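Local coordinates for molybdopterin biosynthesis protein MoaB (Sulfolobus tokodaii, PDB 3IWT) that probably binds molybdopterin as a MogA/MoaB family member in the biosynthesis of the molybdenum cofactor, at residues Asp108-Gly113 with Lys136-Ile141; Ile98-Ile103 with Val147-Gly152. All blocks are in the same frame, centred on the assembly; numbering follows the deposited sequence. Where two conformers were deposited one is given.

Contact 1 of 2, residues Asp108-Gly113 with Lys136-Ile141; sequences DREIEG and KASAGI
In one of its two modelled conformers, the guanidinium of Arg-109 meets the CD1 methyl of Ile-141 obliquely, with NE 3.9 Å from that carbon. The backbones beneath form an antiparallel ladder with a classic beta bulge. Beyond Ile-141 the guanidinium reaches another subunit: NH1 bonds the Ser-94 carbonyl of the second subunit. The carboxylate of Glu-110, also in one of two modelled conformers, works through its oxygen OE2. A water links OE2 to Ser-138 OG and lies 2.7 Å from each oxygen. Another water lies 2.9 Å from OE2. Glu-110 reaches this place because CG is anti to the backbone N (chi1 -171°) and the chain beyond is extended.

At the bulge Asp-108 and Arg-109 both face Ile-141, whose carbonyl receives a weak bond from each of their N-H groups. In return, Ile-141 N donates to Arg-109 O at 3.0 Å. Glu-110 forms an antiparallel non-hydrogen-bonded pair with Gly-140. This adds strand 109-110 to the end of the sheet, next to strand 138-142. The carboxylate of Asp-108 turns elsewhere, to Gly-143 N and to Lys-66 of the fourth subunit.

Ile-111, centre of an inverse gamma turn, adds side chain and backbone contacts. Its CD1 lies 3.9 Å from Ile-141 CG1, and the two side chains cross at about a right angle. Its CB packs on the Ala-139 methyl, 4.1 Å from that CB. Leu-172 of helix 154-176 and Tyr-133 of the second subunit also pack on Ile-111. A serine here would probably open a gap beside the CG1 and CD1 atoms of Ile-141 and put a hydroxyl in a buried apolar setting. Ile-111 N bonds Ala-139 O at 2.9 Å, from 40° out of the carbonyl plane.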
loop_
_atom_site.group_PDB
_atom_site.type_symbol
_atom_site.label_atom_id
_atom_site.label_comp_id
_atom_site.label_asym_id
_atom_site.label_seq_id
_atom_site.Cartn_x
_atom_site.Cartn_y
_atom_site.Cartn_z
ATOM N N ASP A 108 -3.318 -9.207 11.624
ATOM C CA ASP A 108 -2.181 -8.521 12.241
ATOM C C ASP A 108 -0.904 -8.705 11.381
ATOM O O ASP A 108 -0.202 -7.746 11.105
ATOM C CB ASP A 108 -1.927 -9.054 13.642
ATOM C CG ASP A 108 -3.099 -8.803 14.610
ATOM O OD1 ASP A 108 -4.040 -8.071 14.279
ATOM O OD2 ASP A 108 -3.050 -9.338 15.728
ATOM N N ARG A 109 -0.656 -9.962 10.984
ATOM C CA ARG A 109 0.447 -10.371 10.102
ATOM C C ARG A 109 -0.112 -11.401 9.115
ATOM O O ARG A 109 -0.777 -12.346 9.551
ATOM C CB ARG A 109 1.562 -11.048 10.920
ATOM C CG ARG A 109 2.060 -10.216 12.093
ATOM C CD ARG A 109 3.324 -10.805 12.724
ATOM N NE ARG A 109 3.009 -11.824 13.719
ATOM C CZ ARG A 109 3.922 -12.506 14.410
ATOM N NH1 ARG A 109 5.225 -12.317 14.195
ATOM N NH2 ARG A 109 3.520 -13.386 15.310
ATOM N N GLU A 110 0.134 -11.226 7.811
ATOM C CA GLU A 110 -0.184 -12.275 6.842
ATOM C C GLU A 110 0.902 -13.341 6.970
ATOM O O GLU A 110 2.095 -13.035 7.078
ATOM C CB GLU A 110 -0.271 -11.813 5.356
ATOM C CG GLU A 110 -0.837 -12.936 4.378
ATOM C CD GLU A 110 -0.589 -12.724 2.854
ATOM O OE1 GLU A 110 -0.079 -11.675 2.496
ATOM O OE2 GLU A 110 -0.880 -13.651 2.016
ATOM N N ILE A 111 0.493 -14.601 6.918
ATOM C CA ILE A 111 1.477 -15.684 6.812
ATOM C C ILE A 111 1.712 -15.792 5.292
ATOM O O ILE A 111 1.052 -16.566 4.588
ATOM C CB ILE A 111 1.006 -17.017 7.467
ATOM C CG1 ILE A 111 0.757 -16.770 8.969
ATOM C CG2 ILE A 111 2.065 -18.121 7.298
ATOM C CD1 ILE A 111 -0.099 -17.815 9.665
ATOM N N GLU A 112 2.677 -15.006 4.823
ATOM C CA GLU A 112 2.804 -14.661 3.424
ATOM C C GLU A 112 2.999 -15.912 2.568
ATOM O O GLU A 112 2.374 -16.055 1.494
ATOM C CB GLU A 112 3.986 -13.687 3.229
ATOM C CG GLU A 112 3.856 -12.375 4.052
ATOM C CD GLU A 112 5.067 -11.451 3.930
ATOM O OE1 GLU A 112 6.053 -11.791 3.243
ATOM O OE2 GLU A 112 5.027 -10.354 4.519
ATOM N N GLY A 113 3.842 -16.821 3.061
ATOM C CA GLY A 113 4.204 -18.033 2.337
ATOM C C GLY A 113 3.116 -19.085 2.212
ATOM O O GLY A 113 3.237 -19.998 1.396
ATOM N N LYS A 136 -6.327 -17.865 -4.464
ATOM C CA LYS A 136 -5.721 -16.902 -3.551
ATOM C C LYS A 136 -5.838 -17.345 -2.084
ATOM O O LYS A 136 -5.763 -16.512 -1.164
ATOM C CB LYS A 136 -6.362 -15.537 -3.731
ATOM C CG LYS A 136 -6.244 -14.958 -5.084
ATOM C CD LYS A 136 -6.913 -13.572 -5.154
ATOM C CE LYS A 136 -8.449 -13.678 -5.261
ATOM N NZ LYS A 136 -8.992 -12.348 -5.618
ATOM N N ALA A 137 -6.026 -18.653 -1.869
ATOM C CA ALA A 137 -6.019 -19.231 -0.535
ATOM C C ALA A 137 -4.869 -18.610 0.268
ATOM O O ALA A 137 -3.767 -18.445 -0.243
ATOM C CB ALA A 137 -5.910 -20.766 -0.594
ATOM N N SER A 138 -5.176 -18.204 1.508
ATOM C CA SER A 138 -4.298 -17.362 2.324
ATOM C C SER A 138 -4.405 -17.751 3.790
ATOM O O SER A 138 -5.352 -18.438 4.183
ATOM C CB SER A 138 -4.688 -15.889 2.163
ATOM O OG SER A 138 -4.514 -15.437 0.834
ATOM N N ALA A 139 -3.417 -17.340 4.581
ATOM C CA ALA A 139 -3.396 -17.561 6.037
ATOM C C ALA A 139 -2.831 -16.300 6.725
ATOM O O ALA A 139 -2.099 -15.503 6.108
ATOM C CB ALA A 139 -2.565 -18.841 6.413
ATOM N N GLY A 140 -3.218 -16.117 7.987
ATOM C CA GLY A 140 -2.783 -14.991 8.768
ATOM C C GLY A 140 -3.001 -15.195 10.251
ATOM O O GLY A 140 -3.475 -16.254 10.697
ATOM N N ILE A 141 -2.639 -14.166 11.006
ATOM C CA ILE A 141 -2.656 -14.191 12.458
ATOM C C ILE A 141 -3.453 -12.953 12.892
ATOM O O ILE A 141 -3.211 -11.849 12.377
ATOM C CB ILE A 141 -1.197 -14.099 13.034
ATOM C CG1 ILE A 141 -0.332 -15.296 12.590
ATOM C CG2 ILE A 141 -1.213 -13.983 14.559
ATOM C CD1 ILE A 141 1.160 -14.959 12.425
HETATM O O HOH W 1 -0.999 -16.388 2.925
HETATM O O HOH W 2 -2.354 -14.258 -0.159
#

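Contact 2 of 2, residues Ile98-Ile103 with Val147-Gly152; sequences ITVETI and VYLLPG
Leu-149 sets its two methyls against Val-100 and Ile-103, joining the short helix 99-103 to strand 147-150 in the layered alpha/beta fold of this MogA/MoaB family protein. The helix runs nearly antiparallel to the strand, at 156°, with the axes 9.8 Å apart. The contact is apolar.

Leu-149 has CG beside its backbone N and anti to the carbonyl carbon (chi1 -50°). This turns both methyls to the helix. CD1 lies against it, 4.1 Å from Val-100 CA and 4.0 Å from Ile-103 CB. CD2 lies 3.9 Å from Ile-103 CG2 and also nears the methyl of Thr-99.

Ile-103 answers with its short branch. CG2 is anti to the backbone N, while CG1 lies beside that N and leads the longer arm away from the strand. CG2 therefore does the touching and lies near both methyls of Leu-149. The approach of Ile-103 CG2 to Val-147 CG1 is longer, 4.5 Å. Val-100 adds its CG2 at the CD1 side of Leu-149.

Phe-73 of helix 66-77 touches Ile-103, Val-147 and Leu-149 and so completes this apolar layer. Tyr-148 and Leu-150 pack instead on helix 154-176. Thr-99 OG1 bonds the carbonyl of Gly-89, in the glycine-rich loop after strand 84-88, a loop that probably borders the molybdopterin site, as in relatives.

The start of the helix is held by Ile-98, its N-cap residue. Ile-98 O accepts from Thr-102 twice. Thr-102 N supplies the usual helical bond to Ile-98 O at 2.9 Å. Thr-102 OG1 adds a second to the same oxygen at 2.7 Å, coming from 39° out of the carbonyl plane.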
loop_
_atom_site.group_PDB
_atom_site.type_symbol
_atom_site.label_atom_id
_atom_site.label_comp_id
_atom_site.label_asym_id
_atom_site.label_seq_id
_atom_site.Cartn_x
_atom_site.Cartn_y
_atom_site.Cartn_z
ATOM N N ILE A 98 -15.014 -12.957 -2.812
ATOM C CA ILE A 98 -14.535 -11.786 -2.067
ATOM C C ILE A 98 -13.922 -12.111 -0.674
ATOM O O ILE A 98 -13.601 -11.209 0.103
ATOM C CB ILE A 98 -15.669 -10.739 -1.907
ATOM C CG1 ILE A 98 -16.838 -11.297 -1.071
ATOM C CG2 ILE A 98 -16.160 -10.205 -3.261
ATOM C CD1 ILE A 98 -17.715 -10.164 -0.512
ATOM N N THR A 99 -13.711 -13.384 -0.386
ATOM C CA THR A 99 -13.275 -13.808 0.946
ATOM C C THR A 99 -11.905 -13.215 1.315
ATOM O O THR A 99 -11.734 -12.634 2.396
ATOM C CB THR A 99 -13.191 -15.338 1.023
ATOM O OG1 THR A 99 -14.481 -15.923 0.765
ATOM C CG2 THR A 99 -12.678 -15.791 2.403
ATOM N N VAL A 100 -10.950 -13.320 0.396
ATOM C CA VAL A 100 -9.571 -12.849 0.629
ATOM C C VAL A 100 -9.509 -11.330 0.749
ATOM O O VAL A 100 -8.857 -10.796 1.625
ATOM C CB VAL A 100 -8.590 -13.376 -0.462
ATOM C CG1 VAL A 100 -7.188 -12.820 -0.249
ATOM C CG2 VAL A 100 -8.578 -14.930 -0.429
ATOM N N GLU A 101 -10.234 -10.650 -0.117
ATOM C CA GLU A 101 -10.264 -9.213 -0.137
ATOM C C GLU A 101 -10.967 -8.665 1.103
ATOM O O GLU A 101 -10.696 -7.546 1.551
ATOM C CB GLU A 101 -11.001 -8.735 -1.379
ATOM C CG GLU A 101 -10.301 -9.051 -2.694
ATOM C CD GLU A 101 -10.252 -10.536 -3.038
ATOM O OE1 GLU A 101 -11.233 -11.305 -2.766
ATOM O OE2 GLU A 101 -9.193 -10.934 -3.594
ATOM N N THR A 102 -11.887 -9.445 1.661
ATOM C CA THR A 102 -12.595 -9.056 2.856
ATOM C C THR A 102 -11.743 -9.295 4.130
ATOM O O THR A 102 -11.656 -8.417 4.996
ATOM C CB THR A 102 -13.947 -9.803 2.961
ATOM O OG1 THR A 102 -14.735 -9.487 1.811
ATOM C CG2 THR A 102 -14.686 -9.422 4.234
ATOM N N ILE A 103 -11.142 -10.477 4.259
ATOM C CA ILE A 103 -10.516 -10.872 5.521
ATOM C C ILE A 103 -9.023 -10.610 5.628
ATOM O O ILE A 103 -8.514 -10.311 6.715
ATOM C CB ILE A 103 -10.849 -12.364 5.844
ATOM C CG1 ILE A 103 -12.371 -12.519 5.956
ATOM C CG2 ILE A 103 -10.105 -12.879 7.096
ATOM C CD1 ILE A 103 -13.055 -11.695 7.051
ATOM N N VAL A 147 -5.665 -17.969 11.160
ATOM C CA VAL A 147 -6.795 -17.989 10.257
ATOM C C VAL A 147 -6.336 -18.553 8.919
ATOM O O VAL A 147 -5.325 -18.098 8.390
ATOM C CB VAL A 147 -7.374 -16.570 10.035
ATOM C CG1 VAL A 147 -8.521 -16.618 9.009
ATOM C CG2 VAL A 147 -7.807 -15.898 11.395
ATOM N N TYR A 148 -7.073 -19.540 8.394
ATOM C CA TYR A 148 -6.798 -20.116 7.080
ATOM C C TYR A 148 -8.022 -19.885 6.205
ATOM O O TYR A 148 -9.134 -20.270 6.572
ATOM C CB TYR A 148 -6.494 -21.607 7.151
ATOM C CG TYR A 148 -5.209 -21.998 7.862
ATOM C CD1 TYR A 148 -4.004 -22.029 7.184
ATOM C CD2 TYR A 148 -5.214 -22.388 9.214
ATOM C CE1 TYR A 148 -2.824 -22.414 7.837
ATOM C CE2 TYR A 148 -4.047 -22.746 9.869
ATOM C CZ TYR A 148 -2.854 -22.789 9.176
ATOM O OH TYR A 148 -1.696 -23.173 9.836
ATOM N N LEU A 149 -7.804 -19.240 5.061
ATOM C CA LEU A 149 -8.843 -18.995 4.085
ATOM C C LEU A 149 -8.647 -19.945 2.919
ATOM O O LEU A 149 -7.764 -19.754 2.080
ATOM C CB LEU A 149 -8.792 -17.539 3.593
ATOM C CG LEU A 149 -8.739 -16.417 4.630
ATOM C CD1 LEU A 149 -8.622 -15.024 3.919
ATOM C CD2 LEU A 149 -9.960 -16.491 5.597
ATOM N N LEU A 150 -9.475 -20.985 2.865
ATOM C CA LEU A 150 -9.311 -22.054 1.890
ATOM C C LEU A 150 -10.305 -21.987 0.729
ATOM O O LEU A 150 -11.373 -21.412 0.868
ATOM C CB LEU A 150 -9.429 -23.411 2.579
ATOM C CG LEU A 150 -8.507 -23.667 3.784
ATOM C CD1 LEU A 150 -8.696 -25.144 4.360
ATOM C CD2 LEU A 150 -7.001 -23.337 3.410
ATOM N N PRO A 151 -9.979 -22.650 -0.393
ATOM C CA PRO A 151 -10.957 -22.724 -1.494
ATOM C C PRO A 151 -12.252 -23.500 -1.196
ATOM O O PRO A 151 -12.364 -24.223 -0.172
ATOM C CB PRO A 151 -10.179 -23.404 -2.629
ATOM C CG PRO A 151 -8.702 -23.277 -2.229
ATOM C CD PRO A 151 -8.735 -23.381 -0.725
ATOM N N GLY A 152 -13.237 -23.320 -2.072
ATOM C CA GLY A 152 -14.511 -24.045 -1.960
ATOM C C GLY A 152 -14.420 -25.539 -2.246
ATOM O O GLY A 152 -15.130 -26.326 -1.640
#

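Strands 17-23 and 55-62 and the helices around them come before both contacts. After strand 84-88, helix 99-103 supplies the first half of contact 2. Residues 108-113 then begin contact 1. Helix 112-123 leads away, and residues 136-141 return to close that loop. A turn brings strand 145-150 back beside strand 138-142, and residues 147-152 close the longer loop of contact 2. One loop thus lies within the other, without crossing. Contact 1 joins the edge strand of the chain's sheet to its neighbour; contact 2 packs a helix on the sheet's face. The two touch directly: Lys-136 NZ makes a salt bridge with Glu-101 OE2, and Ser-138 O is probably hydrogen-bonded to Leu-149 N.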